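Local coordinates for galactofuranose-binding protein YtfQ (Escherichia coli, PDB 2VK2) that binds alpha- and beta-galactofuranose in the periplasm and serves as the solute-binding component of an ABC transporter for this sugar, at residues E45-A50 and I62-V67; G71-L76 and K98-T103; L89-D94 and Q135-A140; D201-A206 and I221-I226. One frame throughout, in Å; residues are numbered along the deposited sequence.

Contact 1. Residues E45-A50 and I62-V67; sequences ENQIKA and IFIAPV
In the beta-alpha-beta crossover from strand 34-39 through helix 44-57 to strand 61-64, which passes over strand 4-9, Gln47 on the helix clamps the chain at Ala65 and Val67, just beyond strand 61-64. Its CG lies anti to its own carbonyl carbon (chi1 -66°) and the chain runs extended from there, carrying the amide across to the loop. Gln47 NE2 donates an almost straight bond to Ala65 O at 2.8 Å (172° at the hydrogen). This donor stands above the Ala65 carbonyl plane, while Ala65 O lies in the plane of the Gln47 amide. Gln47 OE1 accepts Val67 N at 3.0 Å, on a lone pair and in its own carbonyl plane. The two bonds fix the rotation of the amide, and Val67 CG1 packs against the same oxygen, 3.2 Å from Gln47 OE1. A leucine in place of Gln47 would probably leave Ala65 O and Val67 N without these buried mates and let the loop shift. Beside the amide, Ile64 CG2 comes to 4.2 Å from Gln47 NE2. NE2 also bonds Ser8 OG on strand 4-9, while Ile64 packs on Val51 of helix 44-57 and on Val86 and Leu88 of strand 86-89.

Contact 2. Residues G71-L76 and K98-T103; sequences GWEPVL and KSLYMT
Leu76, in the first turn of helix 73-81, and Leu100, in the loop leading to strand 103-106, bring their backbones within 5.8 Å, CA to CA. The two side chains cross at an angle and meet through their stems, Leu76 CB lying 4.0 Å from Leu100 CB. With CG anti to the carbonyl carbon (chi1 -69°), Leu76 sends its methyls past the Leu100 peptide: CD2 is 3.9 Å from Leu100 O, and CD1 is 4.1 Å from Leu100 CB. Leu100 answers with CD2, which lies against the backbone carbonyl of Leu76, and its CD1 reaches Glu73 CG at 4.3 Å, at the margin of the contact. Replacing Leu76 by an alanine would probably open a gap beside Leu100 and strip cover from Ile64 and Val86, the strand residues on which its side chain also packs. A water bridges the two backbones, donating to Leu76 O at 2.7 Å and to Leu100 O at 2.7 Å. Between Leu76 and Leu100 the direct contact is apolar side chain against side chain and backbone, and the backbone carbonyls, two acceptors that cannot bond each other, are joined by a water that supplies both hydrogens.

Contact 3. Residues L89-D94 and Q135-A140; sequences LDRSID and QGTVGA. With GZL (beta-D-galactofuranose), chain B.
The guanidinium of Arg91 has the sugar and a water at its edges, while Ala140 CB and Thr137 CB approach it obliquely. Galactofuranose O5 sits near the guanidinium plane and accepts Arg91 NE at 2.9 Å (160° at the hydrogen). A second, straighter bond runs from Arg91 NH2 to O4 of the sugar at 3.0 Å (169°). O4 is the ring oxygen of the furanose and can only accept. In the plane, but at another edge, on the side of NH1 and NH2, a water takes a hydrogen from Arg91 NH2 at 3.0 Å and is also hydrogen-bonded to Thr137 OG1. Arg91 stretches out straight through CD to NE (chi3 -177°), which carries the charged group over the cleft until NH1 lies 3.8 Å from Ala140 CB, while NH1 is bonded to Val67 O.

The cleft divides the two lobes of a periplasmic binding protein: 89-94 follows strand 86-89 of one sheet, and 135-140 follows strand 129-135 of the other. Thr137 to Ala140 form a type II beta turn, with Gly139 at a positive phi and Ala140 N bonded to Thr137 O; Ala140 is the N-cap of helix 141-153. In that helix's first turn Ser141 OG bonds Ser92 N, a direct hydrogen bond between the lobes.

Asp90 holds the exocyclic arm of the sugar by two bonds: O5 donates to OD1 at 2.7 Å, and O6 donates to the backbone carbonyl, Asp90 O, at 2.8 Å. O5 therefore both gives and receives a hydrogen. The other carboxylate oxygen, OD2, forms a salt bridge with Arg17, which also binds the sugar.

Contact 4. Residues D201-A206 and I221-I226; sequences DMVIGA and ILTGSI
Val203 of helix 200-212 packs on Thr223 and Ser225 of strand 222-225, within the beta-alpha-beta unit that runs from strand 194-197 through this helix. The short helix and strand segments are antiparallel to within 18° (162° between their directions), and their axes come to 8.4 Å. Packing is tight around the single valine. Its chi1 of 109° departs from a staggered position and splits its two methyls between strand residues: Val203 CG2 meets Thr223 CB at 3.9 Å, and Val203 CG1 lies 3.5 Å from Ser225 OG. Its stem packs too, with Val203 CB at 3.8 Å from Ser225 CB. Between the two touching strand residues, Gly224 has no side chain and offers its backbone. The same valine also reaches Val195 and Ala197 of strand 194-197 and Ile232 of helix 230-237, so it is enclosed by both neighbouring elements.

A turn further on the contact slackens: Ala206 points its CB toward the strand, yet Ala206 CB stays 6.3 Å from Thr223 CG2 and packs instead on Met179 of helix 172-185. On the outer side of the helix, partly exposed Ile204 turns away from the strand and lies against Arg172 and Ile232. The hydroxyls of the two strand residues have polar partners away from the valine, Thr223 OG1 with Asn242 N and Ser225 OG with Asp200 OD1. Over the glycine, Val203 CG2 stands 4.3 Å from Gly224 O.

Contacts 1 and 2 lie in one lobe, contact 4 in the other, and contact 3 spans the cleft holding the sugar. Trp72 ties contacts 1 and 2 together, its CH2 lying 3.6 Å from Gln47 OE1, and Leu76 CD1 meets Ile93 CD1 of contact 3 at 3.4 Å. The loop clamped in contact 1 is second-shell to the ligand: Val67 O accepts a hydrogen bond from Arg91 NH1 at 2.9 Å, and the Ala65 side chain is about 7 Å from the galactofuranose. Within the second lobe, Met202 SD touches Gln135 O at 3.2 Å, joining contact 4 to contact 3, while the Ser225 side chain stays about 9 Å from the sugar.

Contact 1. Residues E45-A50 and I62-V67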
# COMPACT_ATOMS: atom_id res chain seq x y z
N GLU A 45 0.13 -10.76 15.41
CA GLU A 45 0.46 -11.04 16.81
C GLU A 45 1.85 -10.51 17.17
O GLU A 45 2.08 -10.09 18.30
CB GLU A 45 0.32 -12.53 17.14
CG GLU A 45 0.39 -12.84 18.65
CD GLU A 45 -0.72 -12.21 19.48
OE1 GLU A 45 -1.73 -11.74 18.92
OE2 GLU A 45 -0.59 -12.20 20.73
N ASN A 46 2.78 -10.52 16.21
CA ASN A 46 4.09 -9.89 16.43
C ASN A 46 3.95 -8.39 16.65
O ASN A 46 4.64 -7.81 17.49
CB ASN A 46 5.04 -10.15 15.25
CG ASN A 46 5.48 -11.59 15.15
OD1 ASN A 46 5.46 -12.34 16.13
ND2 ASN A 46 5.90 -11.99 13.96
N GLN A 47 3.07 -7.75 15.89
CA GLN A 47 2.80 -6.33 16.07
C GLN A 47 2.21 -6.03 17.44
O GLN A 47 2.61 -5.08 18.10
CB GLN A 47 1.87 -5.80 14.98
CG GLN A 47 2.47 -5.83 13.58
CD GLN A 47 1.71 -4.95 12.62
OE1 GLN A 47 0.68 -5.36 12.07
NE2 GLN A 47 2.19 -3.73 12.42
N ILE A 48 1.25 -6.85 17.87
CA ILE A 48 0.61 -6.67 19.16
C ILE A 48 1.64 -6.81 20.29
O ILE A 48 1.66 -6.00 21.21
CB ILE A 48 -0.58 -7.65 19.34
CG1 ILE A 48 -1.73 -7.22 18.43
CG2 ILE A 48 -1.04 -7.70 20.79
CD1 ILE A 48 -2.83 -8.24 18.30
N LYS A 49 2.51 -7.81 20.19
CA LYS A 49 3.61 -7.97 21.15
C LYS A 49 4.51 -6.73 21.19
O LYS A 49 4.90 -6.28 22.26
CB LYS A 49 4.45 -9.20 20.82
CG LYS A 49 3.75 -10.52 21.10
CD LYS A 49 4.54 -11.67 20.51
CE LYS A 49 3.93 -13.01 20.85
NZ LYS A 49 4.64 -14.10 20.12
N ALA A 50 4.82 -6.18 20.02
CA ALA A 50 5.66 -4.98 19.94
C ALA A 50 4.98 -3.78 20.59
O ALA A 50 5.62 -3.04 21.35
CB ALA A 50 6.00 -4.67 18.49
N ILE A 62 2.98 5.80 20.08
CA ILE A 62 3.10 4.57 19.32
C ILE A 62 2.52 4.78 17.93
O ILE A 62 1.42 5.32 17.78
CB ILE A 62 2.39 3.40 20.04
CG1 ILE A 62 3.15 3.06 21.33
CG2 ILE A 62 2.31 2.16 19.14
CD1 ILE A 62 2.40 2.18 22.29
N PHE A 63 3.29 4.41 16.92
CA PHE A 63 2.83 4.40 15.53
C PHE A 63 2.62 2.94 15.16
O PHE A 63 3.44 2.09 15.50
CB PHE A 63 3.90 4.98 14.59
CG PHE A 63 4.09 6.48 14.68
CD1 PHE A 63 3.47 7.27 15.64
CD2 PHE A 63 4.97 7.10 13.79
CE1 PHE A 63 3.69 8.65 15.68
CE2 PHE A 63 5.20 8.46 13.84
CZ PHE A 63 4.56 9.24 14.78
N ILE A 64 1.52 2.64 14.48
CA ILE A 64 1.25 1.28 14.02
C ILE A 64 0.84 1.33 12.57
O ILE A 64 -0.02 2.13 12.21
CB ILE A 64 0.10 0.61 14.80
CG1 ILE A 64 0.36 0.60 16.31
CG2 ILE A 64 -0.12 -0.82 14.30
CD1 ILE A 64 -0.87 0.21 17.12
N ALA A 65 1.45 0.50 11.74
CA ALA A 65 0.93 0.21 10.40
C ALA A 65 0.20 -1.12 10.53
O ALA A 65 0.83 -2.17 10.55
CB ALA A 65 2.07 0.12 9.40
N PRO A 66 -1.14 -1.07 10.70
CA PRO A 66 -1.86 -2.30 11.07
C PRO A 66 -1.98 -3.28 9.91
O PRO A 66 -2.62 -2.97 8.91
CB PRO A 66 -3.24 -1.78 11.50
CG PRO A 66 -3.42 -0.52 10.73
CD PRO A 66 -2.05 0.08 10.58
N VAL A 67 -1.40 -4.47 10.06
CA VAL A 67 -1.30 -5.40 8.93
C VAL A 67 -2.69 -5.76 8.38
O VAL A 67 -2.89 -5.79 7.17
CB VAL A 67 -0.48 -6.67 9.28
CG1 VAL A 67 -1.12 -7.46 10.42
CG2 VAL A 67 -0.29 -7.54 8.04

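Contact 2. Residues G71-L76 and K98-T103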
# COMPACT_ATOMS: atom_id res chain seq x y z
N GLY A 71 -9.06 -6.95 15.03
CA GLY A 71 -8.34 -7.50 16.17
C GLY A 71 -7.48 -6.56 17.00
O GLY A 71 -6.67 -7.04 17.79
N TRP A 72 -7.67 -5.25 16.86
CA TRP A 72 -6.81 -4.28 17.55
C TRP A 72 -7.37 -3.72 18.86
O TRP A 72 -6.63 -3.08 19.60
CB TRP A 72 -6.47 -3.12 16.61
CG TRP A 72 -5.65 -3.57 15.46
CD1 TRP A 72 -6.10 -3.88 14.22
CD2 TRP A 72 -4.23 -3.80 15.45
NE1 TRP A 72 -5.05 -4.28 13.43
CE2 TRP A 72 -3.90 -4.23 14.15
CE3 TRP A 72 -3.22 -3.67 16.40
CZ2 TRP A 72 -2.59 -4.55 13.79
CZ3 TRP A 72 -1.91 -3.97 16.04
CH2 TRP A 72 -1.61 -4.41 14.74
N GLU A 73 -8.64 -3.97 19.16
CA GLU A 73 -9.27 -3.32 20.32
C GLU A 73 -8.53 -3.59 21.64
O GLU A 73 -8.24 -2.65 22.36
CB GLU A 73 -10.75 -3.68 20.46
CG GLU A 73 -11.63 -3.20 19.31
CD GLU A 73 -11.76 -4.22 18.18
OE1 GLU A 73 -10.92 -5.14 18.09
OE2 GLU A 73 -12.71 -4.08 17.37
N PRO A 74 -8.24 -4.86 21.96
CA PRO A 74 -7.58 -5.13 23.24
C PRO A 74 -6.27 -4.36 23.45
O PRO A 74 -6.10 -3.71 24.49
CB PRO A 74 -7.34 -6.64 23.20
CG PRO A 74 -8.41 -7.16 22.31
CD PRO A 74 -8.53 -6.12 21.23
N VAL A 75 -5.36 -4.40 22.48
CA VAL A 75 -4.07 -3.73 22.66
C VAL A 75 -4.19 -2.21 22.63
O VAL A 75 -3.46 -1.52 23.33
CB VAL A 75 -3.00 -4.24 21.66
CG1 VAL A 75 -3.16 -3.61 20.27
CG2 VAL A 75 -1.61 -3.98 22.22
N LEU A 76 -5.13 -1.68 21.85
CA LEU A 76 -5.36 -0.23 21.82
C LEU A 76 -5.95 0.26 23.14
O LEU A 76 -5.64 1.37 23.58
CB LEU A 76 -6.25 0.17 20.64
CG LEU A 76 -5.60 0.01 19.26
CD1 LEU A 76 -6.61 0.35 18.18
CD2 LEU A 76 -4.36 0.88 19.14
N LYS A 98 -13.70 4.99 17.91
CA LYS A 98 -12.71 5.75 17.15
C LYS A 98 -11.75 6.53 18.04
O LYS A 98 -10.74 7.05 17.55
CB LYS A 98 -13.41 6.72 16.18
CG LYS A 98 -14.46 6.08 15.26
CD LYS A 98 -13.86 5.01 14.37
CE LYS A 98 -14.86 4.54 13.33
NZ LYS A 98 -16.03 3.86 13.94
N SER A 99 -12.06 6.63 19.33
CA SER A 99 -11.16 7.29 20.28
C SER A 99 -9.98 6.41 20.69
O SER A 99 -9.11 6.85 21.45
CB SER A 99 -11.93 7.75 21.52
OG SER A 99 -12.21 6.67 22.40
N LEU A 100 -9.93 5.17 20.19
CA LEU A 100 -8.81 4.27 20.46
C LEU A 100 -7.52 4.64 19.72
O LEU A 100 -6.49 4.01 19.94
CB LEU A 100 -9.19 2.82 20.13
CG LEU A 100 -10.18 2.17 21.10
CD1 LEU A 100 -10.63 0.82 20.56
CD2 LEU A 100 -9.57 2.01 22.49
N TYR A 101 -7.57 5.64 18.85
CA TYR A 101 -6.37 6.14 18.18
C TYR A 101 -6.56 7.60 17.81
O TYR A 101 -7.69 8.08 17.74
CB TYR A 101 -6.05 5.30 16.94
CG TYR A 101 -7.12 5.36 15.88
CD1 TYR A 101 -7.05 6.31 14.87
CD2 TYR A 101 -8.20 4.49 15.89
CE1 TYR A 101 -8.02 6.39 13.90
CE2 TYR A 101 -9.18 4.56 14.91
CZ TYR A 101 -9.08 5.52 13.92
OH TYR A 101 -10.04 5.61 12.94
N MET A 102 -5.46 8.28 17.54
CA MET A 102 -5.48 9.72 17.26
C MET A 102 -5.92 10.01 15.84
O MET A 102 -6.88 10.75 15.61
CB MET A 102 -4.09 10.32 17.50
CG MET A 102 -3.60 10.19 18.93
SD MET A 102 -4.44 11.31 20.05
CE MET A 102 -3.54 12.82 19.71
N THR A 103 -5.22 9.43 14.88
CA THR A 103 -5.52 9.64 13.47
C THR A 103 -4.98 8.47 12.66
O THR A 103 -4.17 7.69 13.16
CB THR A 103 -4.89 10.95 12.94
OG1 THR A 103 -5.42 11.26 11.65
CG2 THR A 103 -3.38 10.85 12.85
O HOH W 1 -4.92 3.47 22.05

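Contact 3. Residues L89-D94 and Q135-A140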
# COMPACT_ATOMS: atom_id res chain seq x y z
N LEU A 89 -0.61 4.34 10.55
CA LEU A 89 0.05 4.69 9.26
C LEU A 89 -0.29 3.67 8.20
O LEU A 89 -0.16 2.51 8.40
CB LEU A 89 1.58 4.73 9.46
CG LEU A 89 2.22 5.95 10.18
CD1 LEU A 89 1.69 6.24 11.60
CD2 LEU A 89 3.73 5.73 10.18
N ASP A 90 -0.74 4.25 7.08
CA ASP A 90 -0.83 3.58 5.76
C ASP A 90 -1.86 2.45 5.59
O ASP A 90 -2.26 2.18 4.50
CB ASP A 90 0.59 3.20 5.24
CG ASP A 90 1.11 1.87 5.72
OD1 ASP A 90 0.54 0.85 5.43
OD2 ASP A 90 2.17 1.85 6.34
N ARG A 91 -2.29 1.86 6.69
CA ARG A 91 -3.52 1.00 6.73
C ARG A 91 -4.41 1.44 7.88
O ARG A 91 -3.97 2.05 8.79
CB ARG A 91 -3.15 -0.48 6.88
CG ARG A 91 -2.20 -0.97 5.73
CD ARG A 91 -2.03 -2.46 5.77
NE ARG A 91 -1.04 -2.84 4.68
CZ ARG A 91 -0.43 -4.00 4.59
NH1 ARG A 91 -0.71 -5.01 5.37
NH2 ARG A 91 0.51 -4.18 3.69
N SER A 92 -5.67 1.04 7.74
CA SER A 92 -6.70 1.44 8.69
C SER A 92 -7.20 0.24 9.49
O SER A 92 -6.96 -0.91 9.14
CB SER A 92 -7.87 2.08 7.94
OG SER A 92 -7.47 3.29 7.30
N ILE A 93 -7.92 0.54 10.57
CA ILE A 93 -8.54 -0.50 11.38
C ILE A 93 -10.04 -0.30 11.42
O ILE A 93 -10.55 0.79 11.16
CB ILE A 93 -7.95 -0.55 12.82
CG1 ILE A 93 -8.31 0.71 13.62
CG2 ILE A 93 -6.44 -0.75 12.76
CD1 ILE A 93 -7.79 0.68 15.05
N ASP A 94 -10.74 -1.39 11.72
CA ASP A 94 -12.18 -1.38 11.85
C ASP A 94 -12.53 -1.56 13.33
O ASP A 94 -12.55 -2.67 13.85
CB ASP A 94 -12.80 -2.51 11.01
CG ASP A 94 -14.31 -2.44 10.94
OD1 ASP A 94 -14.89 -1.35 11.16
OD2 ASP A 94 -14.93 -3.49 10.65
N GLN A 135 -4.43 -9.48 -5.44
CA GLN A 135 -4.82 -8.73 -4.25
C GLN A 135 -3.68 -8.62 -3.27
O GLN A 135 -2.76 -9.43 -3.26
CB GLN A 135 -5.99 -9.41 -3.53
CG GLN A 135 -7.25 -9.58 -4.35
CD GLN A 135 -8.40 -10.09 -3.51
OE1 GLN A 135 -8.54 -9.73 -2.33
NE2 GLN A 135 -9.25 -10.92 -4.10
N GLY A 136 -3.76 -7.62 -2.41
CA GLY A 136 -2.85 -7.50 -1.28
C GLY A 136 -3.20 -8.49 -0.19
O GLY A 136 -4.10 -9.32 -0.35
N THR A 137 -2.48 -8.39 0.91
CA THR A 137 -2.67 -9.24 2.08
C THR A 137 -4.14 -9.32 2.48
O THR A 137 -4.82 -8.31 2.59
CB THR A 137 -1.85 -8.67 3.25
OG1 THR A 137 -0.46 -8.68 2.89
CG2 THR A 137 -2.06 -9.48 4.53
N VAL A 138 -4.62 -10.55 2.68
CA VAL A 138 -6.01 -10.77 3.06
C VAL A 138 -6.29 -10.08 4.39
O VAL A 138 -5.56 -10.25 5.36
CB VAL A 138 -6.34 -12.28 3.16
CG1 VAL A 138 -7.74 -12.49 3.71
CG2 VAL A 138 -6.18 -12.95 1.81
N GLY A 139 -7.33 -9.25 4.41
CA GLY A 139 -7.73 -8.54 5.62
C GLY A 139 -7.13 -7.15 5.77
O GLY A 139 -7.58 -6.38 6.62
N ALA A 140 -6.12 -6.81 4.96
CA ALA A 140 -5.55 -5.47 4.97
C ALA A 140 -6.59 -4.49 4.45
O ALA A 140 -7.20 -4.73 3.41
CB ALA A 140 -4.30 -5.42 4.10
C6 GZL B . -0.14 1.08 1.46
C5 GZL B . 0.06 -0.16 1.94
C4 GZL B . 0.64 -1.30 1.13
C3 GZL B . 1.34 -1.06 -0.17
C2 GZL B . 2.47 -1.76 -0.22
O6 GZL B . -0.67 2.05 2.21
O5 GZL B . -0.35 -0.44 3.18
O4 GZL B . 1.61 -2.02 1.90
O3 GZL B . 0.83 -0.32 -1.15
C1 GZL B . 2.71 -2.44 1.08
O2 GZL B . 3.34 -1.87 -1.22
O1 GZL B . 2.70 -3.85 0.95
O HOH W 2 1.25 -7.01 4.28

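Contact 4. Residues D201-A206 and I221-I226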
# COMPACT_ATOMS: atom_id res chain seq x y z
N ASP A 201 4.83 -3.97 -6.74
CA ASP A 201 5.74 -5.11 -6.57
C ASP A 201 5.12 -6.41 -7.09
O ASP A 201 5.78 -7.16 -7.82
CB ASP A 201 6.17 -5.28 -5.11
CG ASP A 201 7.31 -4.34 -4.72
OD1 ASP A 201 7.35 -3.21 -5.23
OD2 ASP A 201 8.15 -4.75 -3.90
N MET A 202 3.87 -6.67 -6.75
CA MET A 202 3.18 -7.86 -7.26
C MET A 202 3.10 -7.85 -8.78
O MET A 202 3.28 -8.88 -9.42
CB MET A 202 1.78 -7.99 -6.66
CG MET A 202 1.77 -8.49 -5.23
SD MET A 202 0.12 -8.80 -4.58
CE MET A 202 -0.64 -7.19 -4.79
N VAL A 203 2.84 -6.68 -9.37
CA VAL A 203 2.75 -6.56 -10.82
C VAL A 203 4.12 -6.70 -11.50
O VAL A 203 4.21 -7.17 -12.63
CB VAL A 203 2.04 -5.25 -11.26
CG1 VAL A 203 3.02 -4.26 -11.88
CG2 VAL A 203 0.92 -5.56 -12.25
N ILE A 204 5.19 -6.31 -10.80
CA ILE A 204 6.54 -6.49 -11.32
C ILE A 204 6.89 -7.98 -11.39
O ILE A 204 7.51 -8.44 -12.35
CB ILE A 204 7.57 -5.69 -10.49
CG1 ILE A 204 7.36 -4.19 -10.72
CG2 ILE A 204 8.99 -6.07 -10.88
CD1 ILE A 204 8.01 -3.31 -9.69
N GLY A 205 6.47 -8.74 -10.37
CA GLY A 205 6.54 -10.19 -10.43
C GLY A 205 5.69 -10.75 -11.57
O GLY A 205 6.13 -11.65 -12.29
N ALA A 206 4.49 -10.20 -11.73
CA ALA A 206 3.60 -10.60 -12.82
C ALA A 206 4.23 -10.35 -14.19
O ALA A 206 4.11 -11.18 -15.09
CB ALA A 206 2.27 -9.88 -12.71
N ILE A 221 -0.64 -8.26 -22.33
CA ILE A 221 -1.30 -8.13 -21.03
C ILE A 221 -0.91 -6.78 -20.44
O ILE A 221 0.26 -6.52 -20.18
CB ILE A 221 -0.91 -9.28 -20.08
CG1 ILE A 221 -1.37 -10.62 -20.66
CG2 ILE A 221 -1.53 -9.06 -18.70
CD1 ILE A 221 -0.97 -11.83 -19.84
N LEU A 222 -1.91 -5.91 -20.27
CA LEU A 222 -1.70 -4.58 -19.70
C LEU A 222 -1.46 -4.72 -18.20
O LEU A 222 -1.87 -5.71 -17.59
CB LEU A 222 -2.94 -3.71 -19.93
CG LEU A 222 -3.39 -3.50 -21.38
CD1 LEU A 222 -4.75 -2.82 -21.41
CD2 LEU A 222 -2.36 -2.69 -22.16
N THR A 223 -0.80 -3.73 -17.60
CA THR A 223 -0.61 -3.71 -16.16
C THR A 223 -1.13 -2.41 -15.56
O THR A 223 -0.92 -1.33 -16.10
CB THR A 223 0.88 -3.89 -15.75
OG1 THR A 223 1.60 -2.67 -15.92
CG2 THR A 223 1.53 -5.00 -16.56
N GLY A 224 -1.83 -2.55 -14.43
CA GLY A 224 -2.26 -1.41 -13.63
C GLY A 224 -1.98 -1.76 -12.18
O GLY A 224 -2.35 -2.84 -11.72
N SER A 225 -1.31 -0.87 -11.46
CA SER A 225 -0.89 -1.16 -10.09
C SER A 225 -0.74 0.13 -9.29
O SER A 225 -0.99 1.22 -9.80
CB SER A 225 0.39 -1.98 -10.09
OG SER A 225 1.43 -1.34 -10.81
N ILE A 226 -0.37 -0.00 -8.02
CA ILE A 226 -0.33 1.13 -7.11
C ILE A 226 0.96 1.14 -6.31
O ILE A 226 1.42 0.09 -5.85
CB ILE A 226 -1.54 1.09 -6.15
CG1 ILE A 226 -2.86 1.20 -6.94
CG2 ILE A 226 -1.46 2.19 -5.10
CD1 ILE A 226 -4.07 0.65 -6.22